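Local coordinates for protein putative pyridoxal phosphate-dependent transferase (Clostridium difficile, PDB 4DQ6) that binds pyridoxal-5'-phosphate and is a putative transferase of the class I and II aminotransferase family, at residues 184-189 with 217-222; 116-121 with 160-165; 104-109 with 259-264; 35-40 with 368-373. All coordinates share one frame; numbering follows the deposited sequence. Where two conformers were deposited one is given.

Contact 1 (184-189 with 217-222)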
loop_
_atom_site.group_PDB
_atom_site.type_symbol
_atom_site.label_atom_id
_atom_site.label_comp_id
_atom_site.label_asym_id
_atom_site.label_seq_id
_atom_site.Cartn_x
_atom_site.Cartn_y
_atom_site.Cartn_z
ATOM N N ASP A 184 18.232 -12.259 -28.292
ATOM C CA ASP A 184 19.321 -13.230 -28.172
ATOM C C ASP A 184 20.091 -13.154 -26.851
ATOM O O ASP A 184 20.556 -14.189 -26.286
ATOM C CB ASP A 184 20.289 -13.143 -29.346
ATOM C CG ASP A 184 19.709 -13.703 -30.666
ATOM O OD1 ASP A 184 18.652 -14.358 -30.660
ATOM O OD2 ASP A 184 20.399 -13.522 -31.710
ATOM N N GLU A 185 20.219 -11.951 -26.293
ATOM C CA GLU A 185 20.844 -11.838 -24.982
ATOM C C GLU A 185 19.979 -12.477 -23.891
ATOM O O GLU A 185 20.469 -13.121 -22.969
ATOM C CB GLU A 185 21.151 -10.388 -24.611
ATOM C CG GLU A 185 22.314 -9.790 -25.349
ATOM C CD GLU A 185 22.467 -8.299 -25.102
ATOM O OE1 GLU A 185 21.494 -7.603 -25.354
ATOM O OE2 GLU A 185 23.569 -7.873 -24.670
ATOM N N LEU A 186 18.676 -12.308 -24.009
ATOM C CA LEU A 186 17.739 -12.863 -23.047
ATOM C C LEU A 186 17.613 -14.368 -23.196
ATOM O O LEU A 186 17.571 -15.101 -22.184
ATOM C CB LEU A 186 16.379 -12.217 -23.227
ATOM C CG LEU A 186 16.355 -10.726 -22.874
ATOM C CD1 LEU A 186 15.057 -10.128 -23.396
ATOM C CD2 LEU A 186 16.500 -10.556 -21.366
ATOM N N LYS A 187 17.679 -14.853 -24.429
ATOM C CA LYS A 187 17.695 -16.323 -24.642
ATOM C C LYS A 187 18.888 -16.952 -23.997
ATOM O O LYS A 187 18.767 -17.993 -23.369
ATOM C CB LYS A 187 17.758 -16.631 -26.123
ATOM C CG LYS A 187 16.440 -16.417 -26.818
ATOM C CD LYS A 187 16.621 -16.522 -28.339
ATOM C CE LYS A 187 15.330 -16.972 -28.994
ATOM N NZ LYS A 187 15.663 -17.776 -30.205
ATOM N N LYS A 188 20.051 -16.330 -24.154
ATOM C CA LYS A 188 21.252 -16.950 -23.552
ATOM C C LYS A 188 21.124 -17.032 -22.038
ATOM O O LYS A 188 21.427 -18.050 -21.426
ATOM C CB LYS A 188 22.497 -16.208 -23.999
ATOM C CG LYS A 188 23.774 -17.003 -23.744
ATOM C CD LYS A 188 24.915 -16.379 -24.528
ATOM C CE LYS A 188 26.252 -16.839 -24.019
ATOM N NZ LYS A 188 26.543 -18.204 -24.503
ATOM N N LEU A 189 20.616 -15.987 -21.397
ATOM C CA LEU A 189 20.403 -15.988 -19.947
ATOM C C LEU A 189 19.357 -17.012 -19.544
ATOM O O LEU A 189 19.515 -17.731 -18.564
ATOM C CB LEU A 189 19.956 -14.591 -19.457
ATOM C CG LEU A 189 19.528 -14.424 -17.996
ATOM C CD1 LEU A 189 20.728 -14.810 -17.084
ATOM C CD2 LEU A 189 18.914 -12.981 -17.865
ATOM N N ILE A 217 11.629 -6.520 -25.046
ATOM C CA ILE A 217 11.245 -7.944 -25.135
ATOM C C ILE A 217 11.022 -8.482 -23.723
ATOM O O ILE A 217 11.992 -8.625 -22.977
ATOM C CB ILE A 217 12.392 -8.774 -25.760
ATOM C CG1 ILE A 217 12.845 -8.199 -27.096
ATOM C CG2 ILE A 217 12.002 -10.243 -25.859
ATOM C CD1 ILE A 217 11.789 -8.102 -28.155
ATOM N N PRO A 218 9.792 -8.780 -23.325
ATOM C CA PRO A 218 9.564 -9.383 -22.039
ATOM C C PRO A 218 10.258 -10.741 -22.063
ATOM O O PRO A 218 10.050 -11.544 -22.979
ATOM C CB PRO A 218 8.025 -9.455 -21.939
ATOM C CG PRO A 218 7.571 -8.412 -22.929
ATOM C CD PRO A 218 8.551 -8.437 -24.011
ATOM N N MET A 219 10.990 -11.030 -21.000
ATOM C CA MET A 219 11.647 -12.304 -20.950
ATOM C C MET A 219 10.681 -13.471 -21.091
ATOM O O MET A 219 10.948 -14.477 -21.764
ATOM C CB MET A 219 12.403 -12.389 -19.631
ATOM C CG MET A 219 12.999 -13.749 -19.292
ATOM S SD MET A 219 14.294 -14.387 -20.410
ATOM C CE MET A 219 15.744 -13.917 -19.462
ATOM N N ALA A 220 9.558 -13.375 -20.408
ATOM C CA ALA A 220 8.564 -14.450 -20.420
ATOM C C ALA A 220 7.897 -14.636 -21.776
ATOM O O ALA A 220 7.239 -15.660 -21.984
ATOM C CB ALA A 220 7.471 -14.124 -19.393
ATOM N N SER A 221 8.055 -13.684 -22.694
ATOM C CA SER A 221 7.367 -13.689 -23.983
ATOM C C SER A 221 8.091 -14.515 -25.066
ATOM O O SER A 221 7.573 -14.729 -26.159
ATOM C CB SER A 221 7.178 -12.253 -24.509
ATOM O OG SER A 221 8.379 -11.703 -25.039
ATOM N N ILE A 222 9.319 -14.921 -24.761
ATOM C CA ILE A 222 10.212 -15.496 -25.791
ATOM C C ILE A 222 9.825 -16.923 -26.213
ATOM O O ILE A 222 9.920 -17.270 -27.396
ATOM C CB ILE A 222 11.672 -15.432 -25.329
ATOM C CG1 ILE A 222 12.059 -13.956 -25.223
ATOM C CG2 ILE A 222 12.622 -16.186 -26.294
ATOM C CD1 ILE A 222 13.436 -13.766 -24.599
#

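Contact 2 (116-121 with 160-165)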
loop_
_atom_site.group_PDB
_atom_site.type_symbol
_atom_site.label_atom_id
_atom_site.label_comp_id
_atom_site.label_asym_id
_atom_site.label_seq_id
_atom_site.Cartn_x
_atom_site.Cartn_y
_atom_site.Cartn_z
ATOM N N LYS A 116 20.638 -18.788 -1.976
ATOM C CA LYS A 116 21.342 -17.850 -2.852
ATOM C C LYS A 116 20.433 -17.297 -3.965
ATOM O O LYS A 116 19.658 -18.048 -4.547
ATOM C CB LYS A 116 22.578 -18.513 -3.466
ATOM C CG LYS A 116 23.713 -18.792 -2.494
ATOM C CD LYS A 116 24.715 -19.729 -3.157
ATOM C CE LYS A 116 25.892 -20.020 -2.254
ATOM N NZ LYS A 116 25.573 -21.155 -1.352
ATOM N N ILE A 117 20.538 -15.980 -4.204
ATOM C CA ILE A 117 19.783 -15.223 -5.197
ATOM C C ILE A 117 20.810 -14.354 -5.910
ATOM O O ILE A 117 21.619 -13.652 -5.263
ATOM C CB ILE A 117 18.711 -14.348 -4.518
ATOM C CG1 ILE A 117 17.668 -15.219 -3.780
ATOM C CG2 ILE A 117 18.086 -13.437 -5.579
ATOM C CD1 ILE A 117 16.601 -14.454 -3.017
ATOM N N MET A 118 20.737 -14.376 -7.239
ATOM C CA MET A 118 21.703 -13.727 -8.075
ATOM C C MET A 118 21.143 -12.470 -8.693
ATOM O O MET A 118 19.962 -12.448 -9.135
ATOM C CB MET A 118 22.191 -14.693 -9.173
ATOM C CG MET A 118 23.213 -14.105 -10.099
ATOM S SD MET A 118 23.894 -15.177 -11.400
ATOM C CE MET A 118 24.987 -16.219 -10.472
ATOM N N ILE A 119 21.977 -11.422 -8.657
ATOM C CA ILE A 119 21.667 -10.136 -9.380
ATOM C C ILE A 119 22.857 -9.710 -10.227
ATOM O O ILE A 119 23.961 -10.305 -10.094
ATOM C CB ILE A 119 21.256 -8.976 -8.441
ATOM C CG1 ILE A 119 22.427 -8.465 -7.625
ATOM C CG2 ILE A 119 20.023 -9.330 -7.575
ATOM C CD1 ILE A 119 22.106 -7.229 -6.778
ATOM N N GLN A 120 22.705 -8.765 -11.158
ATOM C CA GLN A 120 23.808 -8.207 -11.953
ATOM C C GLN A 120 24.017 -6.734 -11.634
ATOM O O GLN A 120 23.119 -5.900 -11.871
ATOM C CB GLN A 120 23.526 -8.335 -13.438
ATOM C CG GLN A 120 23.184 -9.733 -13.917
ATOM C CD GLN A 120 22.689 -9.794 -15.338
ATOM O OE1 GLN A 120 21.640 -9.238 -15.675
ATOM N NE2 GLN A 120 23.432 -10.474 -16.201
ATOM N N GLU A 121 25.150 -6.385 -11.096
ATOM C CA GLU A 121 25.500 -4.995 -10.761
ATOM C C GLU A 121 26.400 -4.368 -11.821
ATOM O O GLU A 121 27.128 -5.050 -12.517
ATOM C CB GLU A 121 26.192 -4.986 -9.398
ATOM C CG GLU A 121 25.131 -5.209 -8.305
ATOM C CD GLU A 121 25.590 -4.953 -6.886
ATOM O OE1 GLU A 121 26.805 -4.935 -6.675
ATOM O OE2 GLU A 121 24.716 -4.767 -5.982
ATOM N N ASN A 160 29.634 -19.584 -13.693
ATOM C CA ASN A 160 30.629 -19.905 -12.668
ATOM C C ASN A 160 30.066 -19.795 -11.241
ATOM O O ASN A 160 30.537 -20.434 -10.315
ATOM C CB ASN A 160 31.819 -18.960 -12.788
ATOM C CG ASN A 160 32.913 -19.500 -13.702
ATOM O OD1 ASN A 160 32.675 -20.461 -14.434
ATOM N ND2 ASN A 160 34.064 -18.828 -13.750
ATOM N N LYS A 161 29.057 -18.947 -11.078
ATOM C CA LYS A 161 28.484 -18.642 -9.766
ATOM C C LYS A 161 27.084 -19.232 -9.555
ATOM O O LYS A 161 26.483 -18.975 -8.510
ATOM C CB LYS A 161 28.437 -17.119 -9.537
ATOM C CG LYS A 161 29.765 -16.390 -9.525
ATOM C CD LYS A 161 29.590 -14.885 -9.333
ATOM C CE LYS A 161 30.900 -14.137 -9.377
ATOM N NZ LYS A 161 30.751 -12.694 -9.723
ATOM N N ILE A 162 26.592 -20.045 -10.498
ATOM C CA ILE A 162 25.191 -20.515 -10.520
ATOM C C ILE A 162 24.868 -21.601 -9.492
ATOM O O ILE A 162 23.694 -21.749 -9.101
ATOM C CB ILE A 162 24.779 -21.038 -11.923
ATOM C CG1 ILE A 162 23.278 -20.873 -12.166
ATOM C CG2 ILE A 162 25.128 -22.504 -12.107
ATOM C CD1 ILE A 162 22.780 -19.460 -12.264
ATOM N N LYS A 163 25.867 -22.364 -9.069
ATOM C CA LYS A 163 25.535 -23.546 -8.246
ATOM C C LYS A 163 24.718 -23.173 -6.992
ATOM O O LYS A 163 25.163 -22.377 -6.124
ATOM C CB LYS A 163 26.768 -24.369 -7.851
ATOM C CG LYS A 163 26.438 -25.685 -7.096
ATOM C CD LYS A 163 27.636 -26.565 -6.789
ATOM C CE LYS A 163 27.181 -27.678 -5.866
ATOM N NZ LYS A 163 27.886 -28.944 -6.130
ATOM N N ASP A 164 23.584 -23.863 -6.867
ATOM C CA ASP A 164 22.611 -23.701 -5.758
ATOM C C ASP A 164 21.864 -22.357 -5.726
ATOM O O ASP A 164 21.155 -22.135 -4.785
ATOM C CB ASP A 164 23.249 -23.952 -4.386
ATOM C CG ASP A 164 23.701 -25.404 -4.196
ATOM O OD1 ASP A 164 23.023 -26.366 -4.694
ATOM O OD2 ASP A 164 24.742 -25.566 -3.520
ATOM N N VAL A 165 22.028 -21.474 -6.722
ATOM C CA VAL A 165 21.211 -20.289 -6.815
ATOM C C VAL A 165 19.790 -20.753 -7.062
ATOM O O VAL A 165 19.526 -21.647 -7.893
ATOM C CB VAL A 165 21.731 -19.418 -7.961
ATOM C CG1 VAL A 165 20.751 -18.284 -8.295
ATOM C CG2 VAL A 165 23.039 -18.807 -7.570
HETATM O O HOH W 1 21.167 -21.621 -1.933
#

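Contact 3 (104-109 with 259-264)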
loop_
_atom_site.group_PDB
_atom_site.type_symbol
_atom_site.label_atom_id
_atom_site.label_comp_id
_atom_site.label_asym_id
_atom_site.label_seq_id
_atom_site.Cartn_x
_atom_site.Cartn_y
_atom_site.Cartn_z
ATOM N N SER A 104 9.930 -8.835 -2.786
ATOM C CA SER A 104 10.257 -9.217 -1.417
ATOM C C SER A 104 9.382 -10.398 -0.999
ATOM O O SER A 104 9.897 -11.378 -0.429
ATOM C CB SER A 104 9.957 -8.089 -0.427
ATOM O OG SER A 104 10.386 -8.401 0.875
ATOM N N LEU A 105 8.087 -10.389 -1.281
ATOM C CA LEU A 105 7.202 -11.500 -0.912
ATOM C C LEU A 105 7.615 -12.758 -1.724
ATOM O O LEU A 105 7.619 -13.864 -1.176
ATOM C CB LEU A 105 5.733 -11.179 -1.086
ATOM C CG LEU A 105 5.199 -10.147 -0.137
ATOM C CD1 LEU A 105 3.708 -9.994 -0.441
ATOM C CD2 LEU A 105 5.373 -10.307 1.327
ATOM N N LEU A 106 7.885 -12.595 -3.027
ATOM C CA LEU A 106 8.327 -13.717 -3.871
ATOM C C LEU A 106 9.555 -14.385 -3.279
ATOM O O LEU A 106 9.662 -15.625 -3.249
ATOM C CB LEU A 106 8.573 -13.274 -5.296
ATOM C CG LEU A 106 7.318 -12.909 -6.134
ATOM C CD1 LEU A 106 7.702 -12.190 -7.422
ATOM C CD2 LEU A 106 6.541 -14.209 -6.393
ATOM N N ILE A 107 10.504 -13.594 -2.821
ATOM C CA ILE A 107 11.749 -14.137 -2.236
ATOM C C ILE A 107 11.419 -14.930 -0.999
ATOM O O ILE A 107 11.944 -16.091 -0.795
ATOM C CB ILE A 107 12.742 -12.997 -1.895
ATOM C CG1 ILE A 107 13.388 -12.470 -3.169
ATOM C CG2 ILE A 107 13.785 -13.505 -0.901
ATOM C CD1 ILE A 107 14.174 -11.184 -2.991
ATOM N N ASN A 108 10.642 -14.397 -0.091
ATOM C CA ASN A 108 10.245 -15.133 1.085
ATOM C C ASN A 108 9.536 -16.452 0.779
ATOM O O ASN A 108 9.805 -17.485 1.482
ATOM C CB ASN A 108 9.350 -14.289 1.984
ATOM C CG ASN A 108 9.148 -14.927 3.335
ATOM O OD1 ASN A 108 10.107 -15.088 4.145
ATOM N ND2 ASN A 108 7.927 -15.379 3.576
ATOM N N GLU A 109 8.678 -16.482 -0.234
ATOM C CA GLU A 109 7.838 -17.659 -0.536
ATOM C C GLU A 109 8.531 -18.707 -1.416
ATOM O O GLU A 109 8.229 -19.901 -1.283
ATOM C CB GLU A 109 6.507 -17.254 -1.168
ATOM C CG GLU A 109 5.627 -16.316 -0.353
ATOM C CD GLU A 109 5.353 -16.836 1.062
ATOM O OE1 GLU A 109 5.065 -18.063 1.259
ATOM O OE2 GLU A 109 5.473 -16.037 2.030
ATOM N N LYS A 259 -0.448 -18.768 -6.665
ATOM C CA LYS A 259 -1.054 -19.047 -5.382
ATOM C C LYS A 259 -0.148 -18.620 -4.255
ATOM O O LYS A 259 -0.603 -18.110 -3.267
ATOM C CB LYS A 259 -1.374 -20.537 -5.215
ATOM C CG LYS A 259 -1.885 -20.861 -3.824
ATOM C CD LYS A 259 -2.347 -22.305 -3.684
ATOM C CE LYS A 259 -3.459 -22.400 -2.651
ATOM N NZ LYS A 259 -2.984 -22.154 -1.271
ATOM N N LEU A 260 1.143 -18.864 -4.405
ATOM C CA LEU A 260 2.061 -18.522 -3.347
ATOM C C LEU A 260 2.074 -17.023 -3.092
ATOM O O LEU A 260 2.076 -16.589 -1.962
ATOM C CB LEU A 260 3.471 -18.911 -3.740
ATOM C CG LEU A 260 3.981 -20.321 -3.491
ATOM C CD1 LEU A 260 5.422 -20.282 -3.933
ATOM C CD2 LEU A 260 3.877 -20.714 -2.030
ATOM N N LEU A 261 2.137 -16.246 -4.162
ATOM C CA LEU A 261 2.149 -14.796 -4.017
ATOM C C LEU A 261 0.816 -14.272 -3.528
ATOM O O LEU A 261 0.760 -13.390 -2.699
ATOM C CB LEU A 261 2.541 -14.099 -5.317
ATOM C CG LEU A 261 2.747 -12.579 -5.200
ATOM C CD1 LEU A 261 3.734 -12.292 -4.075
ATOM C CD2 LEU A 261 3.285 -12.022 -6.504
ATOM N N ASP A 262 -0.252 -14.824 -4.081
ATOM C CA ASP A 262 -1.578 -14.475 -3.621
ATOM C C ASP A 262 -1.691 -14.666 -2.121
ATOM O O ASP A 262 -2.203 -13.773 -1.418
ATOM C CB ASP A 262 -2.632 -15.239 -4.375
ATOM C CG ASP A 262 -4.018 -14.562 -4.340
ATOM O OD1 ASP A 262 -4.127 -13.328 -4.571
ATOM O OD2 ASP A 262 -4.971 -15.317 -4.151
ATOM N N ASP A 263 -1.263 -15.818 -1.630
ATOM C CA ASP A 263 -1.392 -16.102 -0.236
ATOM C C ASP A 263 -0.464 -15.221 0.632
ATOM O O ASP A 263 -0.820 -14.898 1.758
ATOM C CB ASP A 263 -1.021 -17.566 -0.018
ATOM C CG ASP A 263 -2.113 -18.509 -0.467
ATOM O OD1 ASP A 263 -3.242 -18.078 -0.845
ATOM O OD2 ASP A 263 -1.835 -19.727 -0.449
ATOM N N ALA A 264 0.712 -14.835 0.097
ATOM C CA ALA A 264 1.592 -13.865 0.798
ATOM C C ALA A 264 0.934 -12.520 0.928
ATOM O O ALA A 264 0.961 -11.897 2.000
ATOM C CB ALA A 264 2.941 -13.746 0.108
HETATM O O HOH W 2 2.424 -17.860 0.434
#

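Contact 4 (35-40 with 368-373)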
loop_
_atom_site.group_PDB
_atom_site.type_symbol
_atom_site.label_atom_id
_atom_site.label_comp_id
_atom_site.label_asym_id
_atom_site.label_seq_id
_atom_site.Cartn_x
_atom_site.Cartn_y
_atom_site.Cartn_z
ATOM N N LEU A 35 19.659 21.437 -7.043
ATOM C CA LEU A 35 18.836 21.164 -8.219
ATOM C C LEU A 35 18.725 19.626 -8.293
ATOM O O LEU A 35 19.729 18.966 -8.455
ATOM C CB LEU A 35 19.500 21.695 -9.496
ATOM C CG LEU A 35 18.726 21.644 -10.836
ATOM C CD1 LEU A 35 19.201 22.725 -11.806
ATOM C CD2 LEU A 35 18.880 20.305 -11.521
ATOM N N PRO A 36 17.512 19.084 -8.208
ATOM C CA PRO A 36 17.396 17.614 -8.093
ATOM C C PRO A 36 17.343 16.902 -9.442
ATOM O O PRO A 36 16.474 17.164 -10.270
ATOM C CB PRO A 36 16.069 17.454 -7.337
ATOM C CG PRO A 36 15.283 18.609 -7.805
ATOM C CD PRO A 36 16.229 19.754 -7.941
ATOM N N MET A 37 18.243 15.949 -9.644
ATOM C CA MET A 37 18.245 15.132 -10.841
ATOM C C MET A 37 18.472 13.677 -10.469
ATOM O O MET A 37 19.153 12.928 -11.220
ATOM C CB MET A 37 19.375 15.577 -11.783
ATOM C CG MET A 37 19.348 17.046 -12.168
ATOM S SD MET A 37 17.999 17.537 -13.257
ATOM C CE MET A 37 18.559 16.904 -14.856
ATOM N N TRP A 38 17.918 13.290 -9.342
ATOM C CA TRP A 38 18.326 12.023 -8.724
ATOM C C TRP A 38 17.192 11.028 -8.813
ATOM O O TRP A 38 17.096 10.260 -9.791
ATOM C CB TRP A 38 18.909 12.283 -7.309
ATOM C CG TRP A 38 17.954 12.917 -6.297
ATOM C CD1 TRP A 38 17.341 14.182 -6.344
ATOM C CD2 TRP A 38 17.535 12.345 -5.021
ATOM N NE1 TRP A 38 16.561 14.382 -5.246
ATOM C CE2 TRP A 38 16.655 13.323 -4.401
ATOM C CE3 TRP A 38 17.771 11.132 -4.355
ATOM C CZ2 TRP A 38 16.051 13.109 -3.181
ATOM C CZ3 TRP A 38 17.143 10.918 -3.127
ATOM C CH2 TRP A 38 16.321 11.902 -2.530
ATOM N N VAL A 39 16.267 11.078 -7.863
ATOM C CA VAL A 39 15.104 10.162 -7.800
ATOM C C VAL A 39 14.408 10.011 -9.155
ATOM O O VAL A 39 14.080 11.027 -9.812
ATOM C CB VAL A 39 14.089 10.756 -6.775
ATOM C CG1 VAL A 39 12.629 10.322 -7.066
ATOM C CG2 VAL A 39 14.543 10.444 -5.351
ATOM N N ALA A 40 14.059 8.796 -9.552
ATOM C CA ALA A 40 13.356 8.511 -10.808
ATOM C C ALA A 40 11.844 8.730 -10.706
ATOM O O ALA A 40 11.046 7.789 -10.711
ATOM C CB ALA A 40 13.685 7.046 -11.242
ATOM N N GLN A 368 27.933 8.671 -12.087
ATOM C CA GLN A 368 26.743 9.296 -11.516
ATOM C C GLN A 368 25.594 9.075 -12.480
ATOM O O GLN A 368 25.783 9.084 -13.696
ATOM C CB GLN A 368 26.912 10.824 -11.359
ATOM C CG GLN A 368 28.119 11.210 -10.530
ATOM C CD GLN A 368 27.877 11.131 -9.024
ATOM O OE1 GLN A 368 26.779 11.496 -8.570
ATOM N NE2 GLN A 368 28.920 10.761 -8.245
ATOM N N ARG A 369 24.415 8.892 -11.918
ATOM C CA ARG A 369 23.158 8.798 -12.664
ATOM C C ARG A 369 22.317 10.078 -12.618
ATOM O O ARG A 369 22.065 10.638 -11.559
ATOM C CB ARG A 369 22.346 7.610 -12.152
ATOM C CG ARG A 369 21.316 7.093 -13.111
ATOM C CD ARG A 369 20.259 6.240 -12.432
ATOM N NE ARG A 369 19.385 6.994 -11.517
ATOM C CZ ARG A 369 18.470 6.438 -10.760
ATOM N NH1 ARG A 369 18.305 5.090 -10.747
ATOM N NH2 ARG A 369 17.697 7.190 -9.995
ATOM N N ILE A 370 21.940 10.489 -13.824
ATOM C CA ILE A 370 21.250 11.748 -14.056
ATOM C C ILE A 370 19.855 11.494 -14.660
ATOM O O ILE A 370 19.722 10.834 -15.681
ATOM C CB ILE A 370 22.026 12.687 -14.970
ATOM C CG1 ILE A 370 23.509 12.771 -14.561
ATOM C CG2 ILE A 370 21.406 14.072 -14.911
ATOM C CD1 ILE A 370 24.403 13.594 -15.455
ATOM N N ASN A 371 18.840 12.038 -13.985
ATOM C CA ASN A 371 17.462 11.975 -14.418
ATOM C C ASN A 371 17.094 13.021 -15.461
ATOM O O ASN A 371 17.096 14.199 -15.130
ATOM C CB ASN A 371 16.540 12.042 -13.201
ATOM C CG ASN A 371 15.074 11.913 -13.536
ATOM O OD1 ASN A 371 14.636 12.124 -14.675
ATOM N ND2 ASN A 371 14.272 11.707 -12.496
ATOM N N LEU A 372 16.800 12.595 -16.696
ATOM C CA LEU A 372 16.511 13.518 -17.809
ATOM C C LEU A 372 15.062 13.738 -18.099
ATOM O O LEU A 372 14.718 14.365 -19.135
ATOM C CB LEU A 372 17.281 13.046 -19.061
ATOM C CG LEU A 372 18.626 13.747 -19.293
ATOM C CD1 LEU A 372 19.531 13.653 -18.063
ATOM C CD2 LEU A 372 19.296 13.210 -20.569
ATOM N N ALA A 373 14.156 13.264 -17.254
ATOM C CA ALA A 373 12.708 13.441 -17.442
ATOM C C ALA A 373 12.318 14.737 -16.783
ATOM O O ALA A 373 11.627 14.789 -15.757
ATOM C CB ALA A 373 11.918 12.253 -16.835
HETATM O O HOH W 3 19.236 9.718 -11.531
HETATM O O HOH W 4 15.355 6.161 -8.132
#

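Contact 1 (184-189 with 217-222)
Leu186, on helix 183-195, packs against three residues of the loop 217-222. Its CB and its two methyls each meet a different residue. CD1 of Leu186 stops 3.4 Å from O of Ile217 and also rests against CB of that residue. CB of Leu186 takes CD1 of Ile222 at 3.6 Å. CD2 of Leu186 faces CE of Met219. The methionine chain starts with CG anti to its backbone N (chi1 171°) and then bends twice. This brings CE of Met219 up to the helix, 3.5 Å from O of Leu186 and 3.7 Å from CD2 of Leu189. The Met219 and Leu189 side chains meet at about a right angle. This is the tight part of the contact, and it is apolar apart from the two carbonyl oxygens.

The other side is looser. Lys187 is exposed and lies over Ile222, with its CG and its CE each 3.9 Å from CG2 of Ile222. Only the aliphatic part of the lysine takes part. Within the loop, O of Pro218 accepts from both OG and N of Ser221, which holds the turn together.

Strand 165-171 of the large sheet lines the buried side. Its Leu170 touches Leu186, Leu189 and Met219, and Phe168 touches Leu189. The contact therefore pins the loop that precedes helix 224-228 against helix 183-195, beside that strand.

Contact 2 (116-121 with 160-165)
Met118 and Lys116 point from strand 116-119 toward the turn that follows helix 155-161, and the contact is made mostly by van der Waals packing. A chi1 of -180° turns CG of Met118 straight away from its own N, and the chain bends only at the last torsion. Its CE then lies 3.7 Å from CB of Lys161, across that side chain at about a right angle. The same methyl is 4.3 Å from CD1 of Ile162. Nearer the backbone, CB of Met118 packs on CG1 of Val165 at 4.0 Å. The aliphatic chain of Lys116 passes over the turn, with its CD 4.0 Å from O of Lys163.

Polar links are few. A water accepts from N of Lys116 and donates to O of Asp164, at 2.9 Å from each, and so joins the two backbones. CA of Val165 also makes a CA-H...O contact with O of Lys116, at 3.5 Å. Charged ends stay apart: NZ of Lys116 is 5.0 Å from OD2 of Asp164. NZ of Lys161 turns elsewhere, to a salt bridge with Asp157 and a bond to O of Ile140.

A type II turn from Ile162 to Val165, closed by N of Val165 on O of Ile162, leads the chain from the helix into strand 165-171. Backbone hydrogen bonds then join Lys116 to Lys166, and Met118 to Leu167 and Ile169. The helix-turn-strand connection delivers strand 165-171 parallel to strand 116-119 in the large mixed sheet, as in the fold of PLP-dependent aminotransferases.

Contact 3 (104-109 with 259-264)
Glu109, Leu261 and Ala264 hold most of this helix-helix packing, in which segments 104-109 and 259-264 cross at 114° with their axes 9.5 Å apart at the closest point. Ala264 points at helix 99-110 with its single methyl. Its CB is met by CG of Glu109 at 3.7 Å and by CD1 of Leu105 at 3.9 Å.

Leu261 fills the next place. Chi1 of -173° puts its CG trans to N and directs both methyls at the first helix. CD1 of Leu261 reaches CB of Leu105 at 3.8 Å, while CD2 reaches CD2 of Leu106 at 3.9 Å. Beyond Leu261 is Ile94 of strand 93-96. Leu105 also packs on Ile268 of the second subunit, so the contact lies near the dimer interface.

Glu109 combines an apolar stem with a polar end. The chain bends at chi2 (-54°), and the carboxylate stays beside the alanine methyl, with OE2 of Glu109 3.9 Å from CB of Ala264. OE2 forms a salt bridge with NH1 of Arg267 of the same chain and accepts from ND2 of Asn108, which comes from above the carboxylate plane. A water completes the link: it donates to O of Leu260 at 2.7 Å and, weakly, to OE1 of Glu109 at 2.8 Å.

Contact 4 (35-40 with 368-373)
The guanidinium of Arg369 meets O of Trp38 at its edge, almost in its plane, and two waters lie at the edge as well. NH2 of Arg369 donates to O of Trp38 at 3.1 Å, from above the carbonyl plane. One water accepts from NE of Arg369 and lies 2.8 Å from O of Trp38, to which it probably donates. The other accepts from NH2 of Arg369 and from N of Ala40. The CB of Trp38 is directed away from segment 368-373. CG2 of Val39 lies on one face of the Trp38 ring, CA of Pro36 is at its edge, and its NE1 bonds to O of Lys21.

The amide of Asn371 is the second flat group. A trans chi1 (-177°) carries it to the carbonyl of Val39, and ND2 of Asn371 donates to O of Val39 at 2.8 Å. ND2 also bonds to O of Asp41. OD1 of Asn371 takes N of Ala373 at 2.9 Å in an Asx turn. N of Asn371 bonds to O of Met37 at 2.9 Å.

The apolar part is small: CE of Met37 packs 4.0 Å from CG2 of Ile370.

Three consecutive carbonyls, of Met37, Trp38 and Val39, are thus each gripped by a donor from segment 368-373. This fixes the irregular 37-40 backbone beside the cofactor. Arg369 also bonds through NH1 to Asn175, a residue of the PLP pocket, so it ties this backbone to the pocket.

In the fold
Contacts 3 and 4 are buried, while contacts 1 and 2 have exposed residues at their edges. Contact 2 includes a strand of the large mixed sheet, and contacts 1 and 3 pack residues against its strands. Strand 165-171 links contacts 1 and 2: it starts at the end of contact 2 and backs contact 1. Contact 3 touches contact 2 where Ile107 CG2 meets Ile117 CD1 at 3.6 Å. Contact 4 lies about 32 Å from contact 3, centre to centre, yet both reach the second subunit. Contacts 1 to 3 are held mainly by apolar packing. Waters bridge contacts 2, 3 (weakly on one side) and 4. Contact 4, nearest the cofactor, alone adds direct hydrogen bonds.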